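Local atomic coordinates of ribonuclease T2 (Homo sapiens, PDB entry 3T0O), a protein that cleaves single-stranded RNA, preferentially between purine and uridine residues, and so helps innate immunity by degrading microbial RNAs that are then sensed by TLR8. Residues Ala142-Ala147 against Val222-Pro227. Numbering follows the deposited sequence.
Sequences ADFKDA and VFYPPP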
ATOM      1  N   ALA A 142      10.463 -16.092  -1.412  1.00 14.36           N
ATOM      2  CA  ALA A 142      10.825 -16.340   0.010  1.00 15.74           C
ATOM      3  C   ALA A 142      11.800 -15.314   0.530  1.00 17.83           C
ATOM      4  O   ALA A 142      11.829 -15.048   1.737  1.00 18.46           O
ATOM      5  CB  ALA A 142      11.427 -17.747   0.151  1.00 18.28           C
ATOM      6  N   ASP A 143      12.553 -14.682  -0.362  1.00 15.81           N
ATOM      7  CA  ASP A 143      13.471 -13.634   0.144  1.00 17.37           C
ATOM      8  C   ASP A 143      12.679 -12.527   0.800  1.00 15.91           C
ATOM      9  O   ASP A 143      13.035 -12.055   1.918  1.00 18.75           O
ATOM     10  CB  ASP A 143      14.298 -13.035  -0.999  1.00 17.04           C
ATOM     11  CG  ASP A 143      15.230 -14.039  -1.617  1.00 19.04           C
ATOM     12  OD1 ASP A 143      15.673 -15.027  -0.927  1.00 23.44           O
ATOM     13  OD2 ASP A 143      15.556 -13.842  -2.812  1.00 18.44           O
ATOM     14  N   PHE A 144      11.598 -12.110   0.154  1.00 15.00           N
ATOM     15  CA  PHE A 144      10.766 -11.087   0.691  1.00 13.54           C
ATOM     16  C   PHE A 144       9.982 -11.625   1.879  1.00 14.76           C
ATOM     17  O   PHE A 144       9.941 -11.031   2.904  1.00 14.81           O
ATOM     18  CB  PHE A 144       9.771 -10.642  -0.346  1.00 12.77           C
ATOM     19  CG  PHE A 144      10.364  -9.803  -1.384  1.00 11.25           C
ATOM     20  CD1 PHE A 144      10.299  -8.412  -1.290  1.00 11.54           C
ATOM     21  CD2 PHE A 144      10.923 -10.402  -2.545  1.00 12.79           C
ATOM     22  CE1 PHE A 144      10.841  -7.669  -2.292  1.00 12.09           C
ATOM     23  CE2 PHE A 144      11.448  -9.634  -3.562  1.00 13.57           C
ATOM     24  CZ  PHE A 144      11.413  -8.241  -3.412  1.00 11.06           C
ATOM     25  N   LYS A 145       9.331 -12.780   1.704  1.00 14.68           N
ATOM     26  CA  LYS A 145       8.447 -13.224   2.765  1.00 16.83           C
ATOM     27  C   LYS A 145       9.186 -13.505   4.046  1.00 16.95           C
ATOM     28  O   LYS A 145       8.767 -13.063   5.148  1.00 18.96           O
ATOM     29  CB  LYS A 145       7.639 -14.430   2.279  1.00 19.92           C
ATOM     30  CG  LYS A 145       6.355 -14.502   3.030  1.00 25.68           C
ATOM     31  CD  LYS A 145       5.452 -15.580   2.464  1.00 33.73           C
ATOM     32  CE  LYS A 145       4.730 -15.060   1.226  1.00 37.91           C
ATOM     33  NZ  LYS A 145       3.798 -16.081   0.641  1.00 40.13           N
ATOM     34  N   ASP A 146      10.303 -14.179   3.954  1.00 17.18           N
ATOM     35  CA  ASP A 146      10.971 -14.614   5.168  1.00 19.76           C
ATOM     36  C   ASP A 146      11.633 -13.433   5.830  1.00 18.41           C
ATOM     37  O   ASP A 146      11.591 -13.311   7.058  1.00 21.13           O
ATOM     38  CB  ASP A 146      11.958 -15.726   4.878  1.00 23.05           C
ATOM     39  CG  ASP A 146      11.275 -16.990   4.445  1.00 27.23           C
ATOM     40  OD1 ASP A 146      10.048 -17.154   4.678  1.00 33.52           O
ATOM     41  OD2 ASP A 146      11.958 -17.829   3.859  1.00 33.98           O
ATOM     42  N   ALA A 147      12.200 -12.551   5.056  1.00 17.09           N
ATOM     43  CA  ALA A 147      12.878 -11.403   5.657  1.00 19.41           C
ATOM     44  C   ALA A 147      11.859 -10.420   6.267  1.00 18.30           C
ATOM     45  O   ALA A 147      12.110  -9.932   7.375  1.00 17.91           O
ATOM     46  CB  ALA A 147      13.793 -10.780   4.656  1.00 21.74           C
ATOM     47  N   VAL A 222      11.028 -14.075  -8.676  1.00 11.98           N
ATOM     48  CA  VAL A 222      10.167 -12.918  -8.818  1.00 11.04           C
ATOM     49  C   VAL A 222      11.048 -11.745  -9.260  1.00 10.80           C
ATOM     50  O   VAL A 222      12.216 -11.587  -8.815  1.00 13.44           O
ATOM     51  CB  VAL A 222       9.376 -12.640  -7.454  1.00 11.35           C
ATOM     52  CG1 VAL A 222      10.350 -12.444  -6.300  1.00 10.83           C
ATOM     53  CG2 VAL A 222       8.461 -11.353  -7.601  1.00 11.89           C
ATOM     54  N   PHE A 223      10.492 -10.950 -10.138  1.00 11.17           N
ATOM     55  CA  PHE A 223      11.204  -9.737 -10.584  1.00 11.30           C
ATOM     56  C   PHE A 223      10.763  -8.578  -9.727  1.00 10.51           C
ATOM     57  O   PHE A 223       9.571  -8.318  -9.559  1.00 10.06           O
ATOM     58  CB  PHE A 223      10.821  -9.528 -12.072  1.00 13.19           C
ATOM     59  CG  PHE A 223      11.507  -8.410 -12.766  1.00 12.24           C
ATOM     60  CD1 PHE A 223      12.836  -8.096 -12.531  1.00 15.81           C
ATOM     61  CD2 PHE A 223      10.804  -7.685 -13.712  1.00 17.09           C
ATOM     62  CE1 PHE A 223      13.493  -7.017 -13.224  1.00 16.71           C
ATOM     63  CE2 PHE A 223      11.454  -6.609 -14.415  1.00 16.17           C
ATOM     64  CZ  PHE A 223      12.793  -6.314 -14.148  1.00 17.38           C
ATOM     65  N   TYR A 224      11.739  -7.792  -9.287  1.00  9.83           N
ATOM     66  CA  TYR A 224      11.490  -6.591  -8.479  1.00  8.61           C
ATOM     67  C   TYR A 224      12.129  -5.470  -9.331  1.00 10.32           C
ATOM     68  O   TYR A 224      13.360  -5.212  -9.260  1.00 10.64           O
ATOM     69  CB  TYR A 224      12.233  -6.796  -7.154  1.00  8.98           C
ATOM     70  CG  TYR A 224      12.180  -5.653  -6.187  1.00  7.88           C
ATOM     71  CD1 TYR A 224      11.134  -4.714  -6.228  1.00  8.26           C
ATOM     72  CD2 TYR A 224      13.101  -5.575  -5.187  1.00  9.77           C
ATOM     73  CE1 TYR A 224      11.069  -3.642  -5.316  1.00 11.78           C
ATOM     74  CE2 TYR A 224      13.061  -4.587  -4.235  1.00  8.52           C
ATOM     75  CZ  TYR A 224      12.044  -3.599  -4.310  1.00 11.64           C
ATOM     76  OH  TYR A 224      11.990  -2.645  -3.338  1.00 12.33           O
ATOM     77  N   PRO A 225      11.341  -4.838 -10.171  1.00 11.27           N
ATOM     78  CA  PRO A 225      11.889  -4.060 -11.288  1.00 10.40           C
ATOM     79  C   PRO A 225      12.397  -2.709 -10.880  1.00 11.06           C
ATOM     80  O   PRO A 225      11.727  -1.967 -10.134  1.00 12.90           O
ATOM     81  CB  PRO A 225      10.673  -3.863 -12.227  1.00 13.14           C
ATOM     82  CG  PRO A 225       9.487  -4.030 -11.413  1.00 12.66           C
ATOM     83  CD  PRO A 225       9.890  -5.058 -10.304  1.00 11.90           C
ATOM     84  N   PRO A 226      13.609  -2.369 -11.316  1.00 13.43           N
ATOM     85  CA  PRO A 226      14.070  -0.961 -11.162  1.00 15.86           C
ATOM     86  C   PRO A 226      13.155  -0.006 -11.944  1.00 18.84           C
ATOM     87  O   PRO A 226      12.732  -0.321 -13.062  1.00 19.38           O
ATOM     88  CB  PRO A 226      15.480  -0.984 -11.762  1.00 19.54           C
ATOM     89  CG  PRO A 226      15.826  -2.370 -11.951  1.00 19.42           C
ATOM     90  CD  PRO A 226      14.584  -3.227 -11.963  1.00 15.58           C
ATOM     91  N   PRO A 227      12.786   1.147 -11.346  1.00 22.13           N
ATOM     92  CA  PRO A 227      11.838   2.035 -12.032  1.00 25.77           C
ATOM     93  C   PRO A 227      12.388   2.493 -13.351  1.00 28.49           C
ATOM     94  O   PRO A 227      13.637   2.553 -13.558  1.00 30.32           O
ATOM     95  CB  PRO A 227      11.710   3.250 -11.116  1.00 25.81           C
ATOM     96  CG  PRO A 227      12.377   2.886  -9.864  1.00 25.64           C
ATOM     97  CD  PRO A 227      13.130   1.607  -9.999  1.00 23.06           C
TER
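Phe144 projects from a helical backbone, evidenced by the bond from Asp146 N to Ala142 O (2.8 Å), and meets Val222 and Tyr224 on a segment that leaves strand 221-222 as a loop, so that helix meets loop. Its CG stands anti to its own carbonyl carbon (chi1 -75°), a torsion that directs the ring toward the loop, where its far edge, CE1, CZ and CE2, reaches the partners. The closest approaches are made by Phe144 CZ, 3.6 Å from Tyr224 CD2 and 3.9 Å from Tyr224 CG, while Phe144 CE1 lies over one face of the Tyr224 ring, 4.2 Å above its plane and offset toward the rim. With the centroids of the two rings 5.4 Å apart and their planes at 76°, the pair is a T-shaped (edge-to-face) stack in which Phe144 supplies the edge. Alongside, Phe144 CE2 lies 4.1 Å from Val222 CG1, a looser apolar contact. In this alpha/beta RNase T2 fold the arrangement joins helix 141-152 to the C-terminal loop after strand 221-222, which pairs antiparallel with strand 139-140 just ahead of the helix; Val222 is bonded through its backbone to Tyr139. All three touching residues are buried, and Ile172 of strand 171-180 packs against each of them, while Ile158 also meets Phe144. Trp38 NE1 donates a hydrogen bond to Tyr224 OH. The Tyr224 ring also forms a second edge-to-face pair, with Trp19.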